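Local coordinates for protein alcohol dehydrogenase, zinc-containing (Thermotoga maritima, PDB 1VJ0) that binds zinc and is probably an alcohol dehydrogenase, a zinc-containing oxidoreductase of the medium-chain dehydrogenase/reductase family, at residues L75-A80 and A176-A181; A52-S57 and G147-H152; D188-S193 and A268-E273; E283-L288 and G292-A297; C115-C118 and K122-Y125. All blocks are in the same frame, centred on the assembly; numbering follows the deposited sequence.

Contact 1. Residues L75-A80 and A176-A181; sequences LGHEGA and AMCSGA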
# COMPACT_ATOMS: atom_id res chain seq x y z
N LEU A 75 -20.29 32.53 -9.07
CA LEU A 75 -20.28 31.22 -8.46
C LEU A 75 -20.33 30.17 -9.54
O LEU A 75 -20.46 30.50 -10.75
CB LEU A 75 -21.45 31.05 -7.50
CG LEU A 75 -21.48 31.96 -6.27
CD1 LEU A 75 -22.84 31.89 -5.63
CD2 LEU A 75 -20.40 31.58 -5.30
N GLY A 76 -20.24 28.91 -9.10
CA GLY A 76 -20.38 27.75 -9.97
C GLY A 76 -19.02 27.12 -10.18
O GLY A 76 -18.21 27.66 -10.91
N HIS A 77 -18.78 25.99 -9.53
CA HIS A 77 -17.50 25.28 -9.65
C HIS A 77 -17.64 23.90 -10.32
O HIS A 77 -16.69 23.09 -10.33
CB HIS A 77 -16.86 25.17 -8.26
CG HIS A 77 -17.73 24.52 -7.24
ND1 HIS A 77 -18.59 25.23 -6.43
CD2 HIS A 77 -17.86 23.21 -6.89
CE1 HIS A 77 -19.24 24.38 -5.64
NE2 HIS A 77 -18.82 23.15 -5.90
N GLU A 78 -18.83 23.63 -10.85
CA GLU A 78 -19.14 22.38 -11.53
C GLU A 78 -19.57 22.76 -12.98
O GLU A 78 -20.67 23.29 -13.20
CB GLU A 78 -20.33 21.70 -10.82
CG GLU A 78 -20.07 21.20 -9.38
CD GLU A 78 -21.34 20.79 -8.60
OE1 GLU A 78 -22.33 20.21 -9.12
OE2 GLU A 78 -21.36 21.06 -7.43
N GLY A 79 -18.72 22.42 -13.96
CA GLY A 79 -18.93 22.81 -15.32
C GLY A 79 -18.48 21.85 -16.42
O GLY A 79 -17.56 21.04 -16.25
N ALA A 80 -19.19 21.92 -17.53
CA ALA A 80 -18.77 21.26 -18.78
C ALA A 80 -19.07 22.22 -19.88
O ALA A 80 -20.04 22.98 -19.81
CB ALA A 80 -19.51 19.97 -18.98
N ALA A 176 -20.78 15.44 -11.40
CA ALA A 176 -19.83 14.45 -10.92
C ALA A 176 -18.54 15.06 -10.42
O ALA A 176 -17.84 14.47 -9.58
CB ALA A 176 -19.47 13.51 -12.06
N MET A 177 -18.23 16.22 -10.94
CA MET A 177 -16.94 16.87 -10.74
C MET A 177 -16.75 17.18 -9.28
O MET A 177 -15.62 17.19 -8.78
CB MET A 177 -16.91 18.20 -11.48
CG MET A 177 -17.02 18.12 -12.95
SD MET A 177 -15.48 17.47 -13.58
CE MET A 177 -15.73 15.66 -13.43
N CYS A 178 -17.84 17.49 -8.61
CA CYS A 178 -17.73 17.85 -7.23
C CYS A 178 -18.02 16.63 -6.34
O CYS A 178 -17.05 15.96 -5.88
CB CYS A 178 -18.70 18.97 -6.91
SG CYS A 178 -18.58 19.36 -5.19
N SER A 179 -19.32 16.34 -6.13
CA SER A 179 -19.70 15.29 -5.21
C SER A 179 -19.06 13.95 -5.62
O SER A 179 -18.57 13.23 -4.79
CB SER A 179 -21.23 15.17 -5.18
OG SER A 179 -21.74 15.08 -6.51
N GLY A 180 -19.03 13.65 -6.90
CA GLY A 180 -18.49 12.39 -7.37
C GLY A 180 -17.00 12.18 -7.16
O GLY A 180 -16.58 11.08 -6.77
N ALA A 181 -16.20 13.20 -7.37
CA ALA A 181 -14.77 13.05 -7.14
C ALA A 181 -14.39 13.00 -5.66
O ALA A 181 -13.43 12.31 -5.27
CB ALA A 181 -14.01 14.13 -7.88
O HOH W 1 -22.10 17.42 -7.44
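His77 and Glu78 meet Cys178 in a zinc site, where the chain entering strand 78-86 of the GroES-like fold approaches helix 170-188. All three bind one zinc ion, with Cys55 as the fourth protein ligand, at the place where medium-chain dehydrogenases carry their catalytic metal. Among the ligand contacts, His77 presents its ring edge to sulfur: Cys178 SG lies 3.9 Å from His77 NE2, nearly in the ring plane. CG of His77 sits between its backbone N and carbonyl carbon (chi1 56°), which swings the imidazole out beside the Glu78 chain. Cys178 is modelled in two conformers; in the one described, SG is anti to the backbone N (chi1 178°) and points into the metal site, 4.0 Å from Glu78 OE2. The van der Waals contacts centre on CB of the same cysteine. Glu78 extends beyond CG and passes Cys178 CB, with OE2 at 3.4 Å and Glu78 CG at 3.6 Å from that carbon. Farther along, Met177 CG comes within 4.4 Å of Gly79 O before its thioether turns off towards Phe332 and Val336 of helix 329-340. Polar partners divide the carboxylate: OE2 faces the metal, while OE1 forms a salt bridge with Lys373. A water also reaches OE1 by a weak bond and touches Ser179 OG, a link left tentative by the alternate conformer of Ser179. At 176-180 helix 170-188 widens into a pi-type turn, where Ala181 N donates a weak bond of 3.0 Å to Ala176 O.

Contact 2. Residues A52-S57 and G147-H152; sequences AGVCGS and GCYSSH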
# COMPACT_ATOMS: atom_id res chain seq x y z
N ALA A 52 -23.84 23.78 -15.97
CA ALA A 52 -23.32 24.23 -14.69
C ALA A 52 -24.09 23.63 -13.55
O ALA A 52 -25.29 23.90 -13.38
CB ALA A 52 -23.35 25.75 -14.58
N GLY A 53 -23.43 22.82 -12.72
CA GLY A 53 -24.09 22.27 -11.56
C GLY A 53 -24.27 23.30 -10.47
O GLY A 53 -23.37 24.10 -10.21
N VAL A 54 -25.41 23.26 -9.82
CA VAL A 54 -25.65 24.03 -8.60
C VAL A 54 -25.42 23.08 -7.41
O VAL A 54 -26.14 22.09 -7.24
CB VAL A 54 -27.04 24.65 -8.59
CG1 VAL A 54 -27.27 25.48 -7.35
CG2 VAL A 54 -27.20 25.53 -9.81
N CYS A 55 -24.40 23.40 -6.61
CA CYS A 55 -23.98 22.61 -5.46
C CYS A 55 -24.55 23.13 -4.19
O CYS A 55 -24.81 24.32 -4.04
CB CYS A 55 -22.46 22.61 -5.34
SG CYS A 55 -21.92 21.41 -4.11
N GLY A 56 -24.76 22.25 -3.22
CA GLY A 56 -25.32 22.71 -1.95
C GLY A 56 -24.43 23.71 -1.24
O GLY A 56 -24.89 24.59 -0.50
N SER A 57 -23.13 23.59 -1.47
CA SER A 57 -22.18 24.57 -0.92
C SER A 57 -22.32 26.00 -1.54
O SER A 57 -21.87 27.00 -0.94
CB SER A 57 -20.75 24.05 -1.06
OG SER A 57 -20.41 23.92 -2.44
N GLY A 147 -16.10 31.58 -12.95
CA GLY A 147 -17.09 30.68 -12.39
C GLY A 147 -18.04 30.20 -13.47
O GLY A 147 -18.06 30.76 -14.55
N CYS A 148 -18.81 29.15 -13.16
CA CYS A 148 -19.63 28.49 -14.17
C CYS A 148 -21.05 29.04 -14.33
O CYS A 148 -21.73 28.66 -15.28
CB CYS A 148 -19.70 26.99 -13.87
SG CYS A 148 -18.08 26.22 -13.98
N TYR A 149 -21.51 29.91 -13.41
CA TYR A 149 -22.82 30.56 -13.55
C TYR A 149 -22.68 31.71 -14.56
O TYR A 149 -22.89 32.91 -14.23
CB TYR A 149 -23.34 31.13 -12.24
CG TYR A 149 -23.76 30.20 -11.11
CD1 TYR A 149 -23.39 28.86 -11.06
CD2 TYR A 149 -24.54 30.71 -10.06
CE1 TYR A 149 -23.75 28.06 -9.95
CE2 TYR A 149 -24.89 29.95 -8.99
CZ TYR A 149 -24.50 28.61 -8.95
OH TYR A 149 -24.85 27.87 -7.86
N SER A 150 -22.41 31.32 -15.79
CA SER A 150 -21.98 32.21 -16.82
C SER A 150 -22.15 31.51 -18.17
O SER A 150 -22.20 30.26 -18.27
CB SER A 150 -20.49 32.55 -16.57
OG SER A 150 -19.97 33.44 -17.54
N SER A 151 -22.22 32.31 -19.20
CA SER A 151 -22.29 31.83 -20.58
C SER A 151 -20.94 31.23 -20.95
O SER A 151 -20.89 30.28 -21.75
CB SER A 151 -22.64 33.00 -21.52
OG SER A 151 -21.68 34.06 -21.44
N HIS A 152 -19.88 31.79 -20.36
CA HIS A 152 -18.49 31.43 -20.67
C HIS A 152 -17.66 31.43 -19.43
O HIS A 152 -17.96 32.15 -18.45
CB HIS A 152 -17.89 32.43 -21.68
CG HIS A 152 -18.59 32.41 -23.02
ND1 HIS A 152 -19.73 33.14 -23.26
CD2 HIS A 152 -18.29 31.76 -24.17
CE1 HIS A 152 -20.15 32.91 -24.50
NE2 HIS A 152 -19.30 32.06 -25.07
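Tyr149 and Val54 are brought together by their first torsions: Tyr149 CG stands beside its backbone N (chi1 -69°), sending the ring along strand 45-54, while Val54 CG1 is anti to its own N (chi1 -178°) and lies beside the phenol oxygen. The contact belongs to the GroES-like fold, where the loop ahead of strand 152-155 folds over the end of strand 45-54. The two side chains cross at about a right angle. Val54 CG1 is 3.4 Å from Tyr149 OH and CG2 is 3.8 Å from the same oxygen, so both valine branches bear on the hydroxyl end. That hydroxyl is hydrogen-bonded to Asp58, which also accepts from Cys55 N, tying the tyrosine to the backbone of a zinc ligand through one second-shell carboxylate. At the ring edge, near its plane, Gly53 O lies 4.0 Å from Tyr149 CE1. The other half is a small van der Waals contact: Ala52 CB packs 3.9 Å from Cys148 CB and also touches the carbonyl oxygen, Cys148 O, at 3.4 Å. Tyr149 is the centre of an inverse gamma turn, closed by a weak bond from Ser150 N to Cys148 O. Past Val54 the strand gives way to helix 56-62, which Cys55 N-caps; its zinc-binding SG accepts a weak but fairly straight bond from Ser57 N, 3.6 Å long with an N-H...S angle of 161°.

Contact 3. Residues D188-S193 and A268-E273; sequences DEYPES and ADFILE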
# COMPACT_ATOMS: atom_id res chain seq x y z
N ASP A 188 -10.98 5.60 -2.80
CA ASP A 188 -9.60 5.40 -3.24
C ASP A 188 -8.66 5.28 -2.05
O ASP A 188 -7.60 4.70 -2.17
CB ASP A 188 -9.16 6.59 -4.09
CG ASP A 188 -7.94 6.32 -4.89
OD1 ASP A 188 -7.93 5.37 -5.72
OD2 ASP A 188 -6.94 7.07 -4.79
N GLU A 189 -9.04 5.83 -0.90
CA GLU A 189 -8.18 5.74 0.29
C GLU A 189 -8.18 4.34 0.94
O GLU A 189 -7.28 4.02 1.72
CB GLU A 189 -8.60 6.78 1.34
CG GLU A 189 -8.30 8.20 0.94
CD GLU A 189 -6.81 8.44 0.73
OE1 GLU A 189 -5.97 8.01 1.56
OE2 GLU A 189 -6.46 8.99 -0.32
N TYR A 190 -9.17 3.52 0.64
CA TYR A 190 -9.26 2.14 1.17
C TYR A 190 -8.11 1.26 0.63
O TYR A 190 -7.96 1.15 -0.58
CB TYR A 190 -10.59 1.53 0.73
CG TYR A 190 -10.89 0.20 1.38
CD1 TYR A 190 -11.07 0.11 2.75
CD2 TYR A 190 -11.10 -0.93 0.62
CE1 TYR A 190 -11.38 -1.09 3.36
CE2 TYR A 190 -11.42 -2.16 1.21
CZ TYR A 190 -11.54 -2.24 2.57
OH TYR A 190 -11.87 -3.41 3.16
N PRO A 191 -7.31 0.67 1.50
CA PRO A 191 -6.07 0.01 1.04
C PRO A 191 -6.21 -1.43 0.50
O PRO A 191 -5.23 -2.05 0.32
CB PRO A 191 -5.20 0.04 2.31
CG PRO A 191 -6.16 -0.02 3.44
CD PRO A 191 -7.39 0.73 2.97
N GLU A 192 -7.42 -1.95 0.30
CA GLU A 192 -7.63 -3.29 -0.26
C GLU A 192 -8.64 -3.17 -1.42
O GLU A 192 -9.25 -2.11 -1.61
CB GLU A 192 -8.27 -4.24 0.79
CG GLU A 192 -7.46 -4.58 2.02
CD GLU A 192 -6.20 -5.36 1.72
OE1 GLU A 192 -6.23 -6.37 0.96
OE2 GLU A 192 -5.15 -4.94 2.26
N SER A 193 -8.82 -4.25 -2.16
CA SER A 193 -9.98 -4.34 -3.07
C SER A 193 -11.30 -4.43 -2.31
O SER A 193 -11.33 -4.83 -1.15
CB SER A 193 -9.82 -5.49 -4.04
OG SER A 193 -10.62 -6.61 -3.76
N ALA A 268 -19.63 -3.68 9.23
CA ALA A 268 -19.17 -3.16 7.93
C ALA A 268 -17.65 -3.12 7.78
O ALA A 268 -16.94 -2.76 8.70
CB ALA A 268 -19.74 -1.73 7.70
N ASP A 269 -17.16 -3.43 6.57
CA ASP A 269 -15.74 -3.37 6.23
C ASP A 269 -15.33 -1.91 5.97
O ASP A 269 -14.22 -1.47 6.31
CB ASP A 269 -15.54 -4.21 4.97
CG ASP A 269 -15.93 -5.67 5.19
OD1 ASP A 269 -15.43 -6.28 6.18
OD2 ASP A 269 -16.76 -6.28 4.47
N PHE A 270 -16.27 -1.14 5.40
CA PHE A 270 -16.02 0.20 4.91
C PHE A 270 -17.29 1.03 5.07
O PHE A 270 -18.36 0.62 4.67
CB PHE A 270 -15.53 0.18 3.44
CG PHE A 270 -15.30 1.57 2.82
CD1 PHE A 270 -16.36 2.30 2.27
CD2 PHE A 270 -14.05 2.18 2.89
CE1 PHE A 270 -16.13 3.61 1.74
CE2 PHE A 270 -13.81 3.45 2.32
CZ PHE A 270 -14.87 4.15 1.76
N ILE A 271 -17.15 2.17 5.72
CA ILE A 271 -18.23 3.13 5.85
C ILE A 271 -17.86 4.47 5.24
O ILE A 271 -16.76 4.96 5.45
CB ILE A 271 -18.62 3.29 7.33
CG1 ILE A 271 -18.93 1.90 7.92
CG2 ILE A 271 -19.82 4.19 7.49
CD1 ILE A 271 -19.43 1.92 9.33
N LEU A 272 -18.84 5.12 4.60
CA LEU A 272 -18.69 6.49 4.11
C LEU A 272 -19.65 7.39 4.86
O LEU A 272 -20.88 7.16 4.81
CB LEU A 272 -19.02 6.56 2.62
CG LEU A 272 -18.99 7.98 2.03
CD1 LEU A 272 -17.57 8.53 2.04
CD2 LEU A 272 -19.57 7.94 0.66
N GLU A 273 -19.12 8.38 5.58
CA GLU A 273 -19.94 9.42 6.15
C GLU A 273 -20.19 10.43 5.02
O GLU A 273 -19.24 11.06 4.55
CB GLU A 273 -19.26 10.13 7.35
CG GLU A 273 -20.19 11.11 8.06
CD GLU A 273 -20.22 12.48 7.37
OE1 GLU A 273 -19.10 13.00 7.08
OE2 GLU A 273 -21.32 13.02 7.12
O HOH W 2 -12.25 -3.32 5.78
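The rings of Tyr190 and Phe270 form an offset edge-to-face pair, the edge of Phe270 turned toward the face of Tyr190, with planes at 78° and centroids 5.5 Å apart. Phe270 CD2 makes the closest touch, 3.6 Å from Tyr190 CD1, and its neighbour CE2 approaches Tyr190 CB. At the edge of the tyrosine ring, in its plane, lie Ser193 O and a water. Phe194 also meets the Tyr190 ring, and Phe187 that of Phe270, extending the aromatic cluster. With CG anti to the backbone N in both (chi1 -171° for Tyr190, 177° for Phe270), each side chain reaches out toward the other segment, and the two run past each other in opposite directions. The phenol oxygen carries the polar half of the contact: the water lies 2.6 Å from Tyr190 OH and donates to Asp269 O at 2.8 Å. Lys197 NZ is bonded to the same hydroxyl and to Ser193 O. Asp269 directs its carboxylate elsewhere, to Arg289 and to the backbone N of Thr198. A leucine in place of Tyr190 would probably cost Phe270 its aromatic partner and leave the bridging water and Lys197 without the hydroxyl they share. The arrangement joins the loop between helix 170-188 and strand 198-202 to strand 268-273, the neighbour of 198-202 in the parallel sheet of the Rossmann-type domain.

Contact 4. Residues E283-L288 and G292-A297; sequences EGSELL and GFYSVA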
# COMPACT_ATOMS: atom_id res chain seq x y z
N GLU A 283 -23.15 6.74 15.32
CA GLU A 283 -23.71 5.46 14.80
C GLU A 283 -22.74 4.63 13.94
O GLU A 283 -22.58 3.43 14.15
CB GLU A 283 -24.99 5.73 14.03
CG GLU A 283 -25.35 4.55 13.17
CD GLU A 283 -26.74 4.61 12.58
OE1 GLU A 283 -27.27 5.73 12.36
OE2 GLU A 283 -27.27 3.49 12.35
N GLY A 284 -22.06 5.26 13.01
CA GLY A 284 -21.13 4.58 12.15
C GLY A 284 -20.08 3.79 12.90
O GLY A 284 -19.76 2.66 12.51
N SER A 285 -19.54 4.37 13.97
CA SER A 285 -18.47 3.73 14.76
C SER A 285 -18.94 2.41 15.31
O SER A 285 -18.21 1.42 15.32
CB SER A 285 -18.03 4.67 15.90
OG SER A 285 -17.41 5.87 15.42
N GLU A 286 -20.21 2.35 15.70
CA GLU A 286 -20.77 1.12 16.22
C GLU A 286 -21.12 0.08 15.15
O GLU A 286 -21.39 -1.05 15.49
CB GLU A 286 -22.02 1.41 17.07
CG GLU A 286 -21.78 2.36 18.28
CD GLU A 286 -21.03 1.75 19.46
OE1 GLU A 286 -20.54 0.61 19.39
OE2 GLU A 286 -20.94 2.43 20.52
N LEU A 287 -21.18 0.48 13.89
CA LEU A 287 -21.44 -0.43 12.79
C LEU A 287 -20.17 -1.03 12.18
O LEU A 287 -20.26 -1.98 11.36
CB LEU A 287 -22.19 0.29 11.66
CG LEU A 287 -23.58 0.83 12.00
CD1 LEU A 287 -24.12 1.55 10.78
CD2 LEU A 287 -24.50 -0.30 12.47
N LEU A 288 -19.03 -0.42 12.48
CA LEU A 288 -17.76 -0.76 11.86
C LEU A 288 -17.18 -2.07 12.47
O LEU A 288 -17.18 -2.24 13.72
CB LEU A 288 -16.79 0.42 12.08
CG LEU A 288 -15.52 0.53 11.23
CD1 LEU A 288 -15.86 0.72 9.78
CD2 LEU A 288 -14.68 1.72 11.76
N GLY A 292 -12.02 -2.36 10.57
CA GLY A 292 -12.76 -1.60 9.58
C GLY A 292 -12.20 -0.22 9.22
O GLY A 292 -11.35 0.35 9.95
N PHE A 293 -12.70 0.31 8.10
CA PHE A 293 -12.25 1.60 7.54
C PHE A 293 -13.39 2.59 7.37
O PHE A 293 -14.41 2.31 6.78
CB PHE A 293 -11.53 1.31 6.22
CG PHE A 293 -10.69 2.43 5.71
CD1 PHE A 293 -11.28 3.51 5.11
CD2 PHE A 293 -9.32 2.34 5.73
CE1 PHE A 293 -10.51 4.53 4.60
CE2 PHE A 293 -8.55 3.34 5.18
CZ PHE A 293 -9.17 4.45 4.63
N TYR A 294 -13.26 3.77 7.95
CA TYR A 294 -14.33 4.74 7.94
C TYR A 294 -13.81 6.02 7.27
O TYR A 294 -13.02 6.72 7.86
CB TYR A 294 -14.70 5.02 9.38
CG TYR A 294 -16.02 5.69 9.68
CD1 TYR A 294 -16.84 6.25 8.70
CD2 TYR A 294 -16.48 5.65 10.96
CE1 TYR A 294 -18.06 6.85 9.04
CE2 TYR A 294 -17.70 6.23 11.30
CZ TYR A 294 -18.48 6.82 10.33
OH TYR A 294 -19.70 7.34 10.71
N SER A 295 -14.27 6.32 6.05
CA SER A 295 -13.94 7.53 5.34
C SER A 295 -14.99 8.55 5.69
O SER A 295 -16.17 8.31 5.47
CB SER A 295 -13.95 7.37 3.81
OG SER A 295 -12.74 6.74 3.37
N VAL A 296 -14.54 9.68 6.20
CA VAL A 296 -15.41 10.75 6.62
C VAL A 296 -15.27 11.91 5.63
O VAL A 296 -14.27 12.61 5.60
CB VAL A 296 -15.10 11.19 8.06
CG1 VAL A 296 -16.05 12.22 8.48
CG2 VAL A 296 -15.16 9.98 8.98
N ALA A 297 -16.32 12.11 4.84
CA ALA A 297 -16.25 13.06 3.70
C ALA A 297 -17.39 14.07 3.65
O ALA A 297 -17.32 14.98 2.86
CB ALA A 297 -16.18 12.32 2.40
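Tyr294 stands upright from strand 292-296 against helix 280-287, its CE2, CZ and OH lying against the backbone of Gly284 and Ser285. Its CG is anti to the backbone N (chi1 -163°), which carries the ring off the sheet and puts the hydroxyl over the helix: Tyr294 OH is 3.4 Å from Gly284 CA, and CE2 is 3.7 Å from Ser285 N. The glycine matters here, since a CB placed on Gly284 would fall only 2.0 Å from Tyr294 OH, a clash. On one face of the ring Val296 CG2 lies 4.1 Å above the plane, shifted toward the rim. Leu288, the first residue past the helix, comes at the base of the tyrosine and lies across the strand's beginning. Its two methyls part there: CD1 settles 3.6 Å from Phe293 N, while CD2 reaches Tyr294 CB at 4.1 Å. Gly292 packs against the branch point, where a CB would come within 2.6 Å of Leu288 CG. Replacing Leu288 by an alanine would probably open a gap between the helix end and Gly292 and take away the methyl that packs on Tyr294 CB. The helix belongs to a beta-alpha-beta crossover between the parallel strands 268-273 and 292-296. No hydrogen bond spans the two segments; Tyr294 OH is bonded to Gln202 and Ser285 OG to Leu281 O, so the polar ends are satisfied elsewhere and the contact itself rests on close van der Waals packing.

Contact 5. Residues C115-C118 and K122-Y125; sequences CYWC and KEPY. With ZN (zinc ion), chain E.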
# COMPACT_ATOMS: atom_id res chain seq x y z
N CYS A 115 4.70 23.20 -3.70
CA CYS A 115 4.79 23.09 -2.27
C CYS A 115 5.04 21.66 -1.82
O CYS A 115 5.09 20.72 -2.64
CB CYS A 115 3.52 23.63 -1.63
SG CYS A 115 2.13 22.57 -1.90
N TYR A 116 5.19 21.49 -0.52
CA TYR A 116 5.37 20.20 0.11
C TYR A 116 4.29 19.21 -0.32
O TYR A 116 4.58 18.05 -0.61
CB TYR A 116 5.34 20.32 1.62
CG TYR A 116 5.44 19.01 2.40
CD1 TYR A 116 6.68 18.43 2.68
CD2 TYR A 116 4.31 18.33 2.78
CE1 TYR A 116 6.77 17.23 3.37
CE2 TYR A 116 4.38 17.15 3.44
CZ TYR A 116 5.59 16.59 3.75
OH TYR A 116 5.63 15.41 4.49
N TRP A 117 3.05 19.66 -0.33
CA TRP A 117 1.96 18.75 -0.62
C TRP A 117 1.91 18.38 -2.09
O TRP A 117 1.65 17.20 -2.41
CB TRP A 117 0.63 19.28 -0.12
CG TRP A 117 0.51 19.28 1.37
CD1 TRP A 117 0.12 18.25 2.18
CD2 TRP A 117 0.80 20.37 2.24
NE1 TRP A 117 0.13 18.65 3.49
CE2 TRP A 117 0.53 19.94 3.57
CE3 TRP A 117 1.25 21.70 2.04
CZ2 TRP A 117 0.72 20.76 4.68
CZ3 TRP A 117 1.45 22.51 3.18
CH2 TRP A 117 1.15 22.05 4.45
N CYS A 118 2.09 19.36 -2.97
CA CYS A 118 2.10 19.10 -4.40
C CYS A 118 3.33 18.26 -4.80
O CYS A 118 3.23 17.42 -5.67
CB CYS A 118 2.12 20.39 -5.18
SG CYS A 118 0.59 21.40 -5.07
N LYS A 122 2.80 14.39 -2.37
CA LYS A 122 1.91 14.01 -3.50
C LYS A 122 0.43 13.95 -3.10
O LYS A 122 -0.29 13.01 -3.45
CB LYS A 122 2.41 12.68 -4.13
CG LYS A 122 3.81 12.83 -4.71
CD LYS A 122 4.30 11.49 -5.32
CE LYS A 122 5.63 11.65 -6.06
NZ LYS A 122 6.04 10.29 -6.62
N GLU A 123 0.01 14.95 -2.31
CA GLU A 123 -1.36 15.18 -1.89
C GLU A 123 -1.81 16.57 -2.32
O GLU A 123 -2.06 17.43 -1.49
CB GLU A 123 -1.43 15.08 -0.36
CG GLU A 123 -1.04 13.73 0.21
CD GLU A 123 -0.63 13.75 1.69
OE1 GLU A 123 -0.02 14.71 2.20
OE2 GLU A 123 -0.90 12.73 2.34
N PRO A 124 -1.96 16.79 -3.62
CA PRO A 124 -2.28 18.12 -4.14
C PRO A 124 -3.61 18.70 -3.67
O PRO A 124 -3.75 19.93 -3.63
CB PRO A 124 -2.30 17.94 -5.66
CG PRO A 124 -2.04 16.52 -5.93
CD PRO A 124 -1.84 15.80 -4.70
N TYR A 125 -4.55 17.84 -3.29
CA TYR A 125 -5.84 18.30 -2.72
C TYR A 125 -5.56 19.09 -1.44
O TYR A 125 -6.40 19.89 -0.98
CB TYR A 125 -6.82 17.10 -2.50
CG TYR A 125 -6.17 15.85 -1.98
CD1 TYR A 125 -5.60 14.91 -2.84
CD2 TYR A 125 -6.05 15.64 -0.62
CE1 TYR A 125 -4.93 13.81 -2.33
CE2 TYR A 125 -5.41 14.54 -0.11
CZ TYR A 125 -4.83 13.65 -0.96
OH TYR A 125 -4.18 12.59 -0.37
ZN ZN E . 0.86 23.30 -3.75
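Glu123 N donates to Trp117 O in a bond of 2.8 Å with an N-H...O angle of 144°, the donor tilted out of the carbonyl plane. Lys122 N also lies 3.0 Å from that oxygen, but its angle is too poor for a hydrogen bond. The side chains continue the pairing: Glu123 OE1 comes to the indole edge, near the ring plane and 3.5 Å from Trp117 CD1, with carboxylate and indole planes only slightly turned against each other. At the other end, Glu123 O touches Trp117 CB at 3.5 Å. The same OE1 is bonded to Ser121 OG and forms a salt bridge with Arg289 of a neighbouring subunit, whose Arg290 O accepts from Trp117 NE1. These residues sit in the structural-zinc lobe characteristic of many zinc-containing alcohol dehydrogenases, where Cys115 and Cys118 form a CxxC pair and Cys112 and Cys127 complete a four-cysteine site. The zinc ion is 2.4 Å from Cys115 SG and 2.3 Å from Cys118 SG. Cys115 is the N-cap of the short helix 116-119; with SG held between its backbone N and carbonyl carbon (chi1 71°), the thiolate turns back over the first turn and accepts from Cys118 N at 3.4 Å, almost straight at 170°. One sulfur is thus gripped by both the metal and an amide. Lys122, which has positive phi and leaves helical geometry after that helix, sends NZ to a salt bridge with Asp328 of another subunit.

Contacts 1 and 2 share the zinc site: their centres are 8 Å apart, Glu78 O and Gly53 N lie 2.8 Å apart in a probable hydrogen bond, and Cys55 of contact 2 completes the ligands supplied by contact 1. Contacts 3 and 4 sit together in the parallel sheet, 9 Å between centres, with Ile271 O and Ser295 N 2.9 Å apart; they lie 23 and 26 Å from the centre of contact 1. Contact 5 carries the other zinc, its centre 21 Å from that of contact 1. Across the tetramer, its Glu123 meets Arg289 of a neighbouring subunit, an arginine that within its own chain pairs with Asp269 of contact 3.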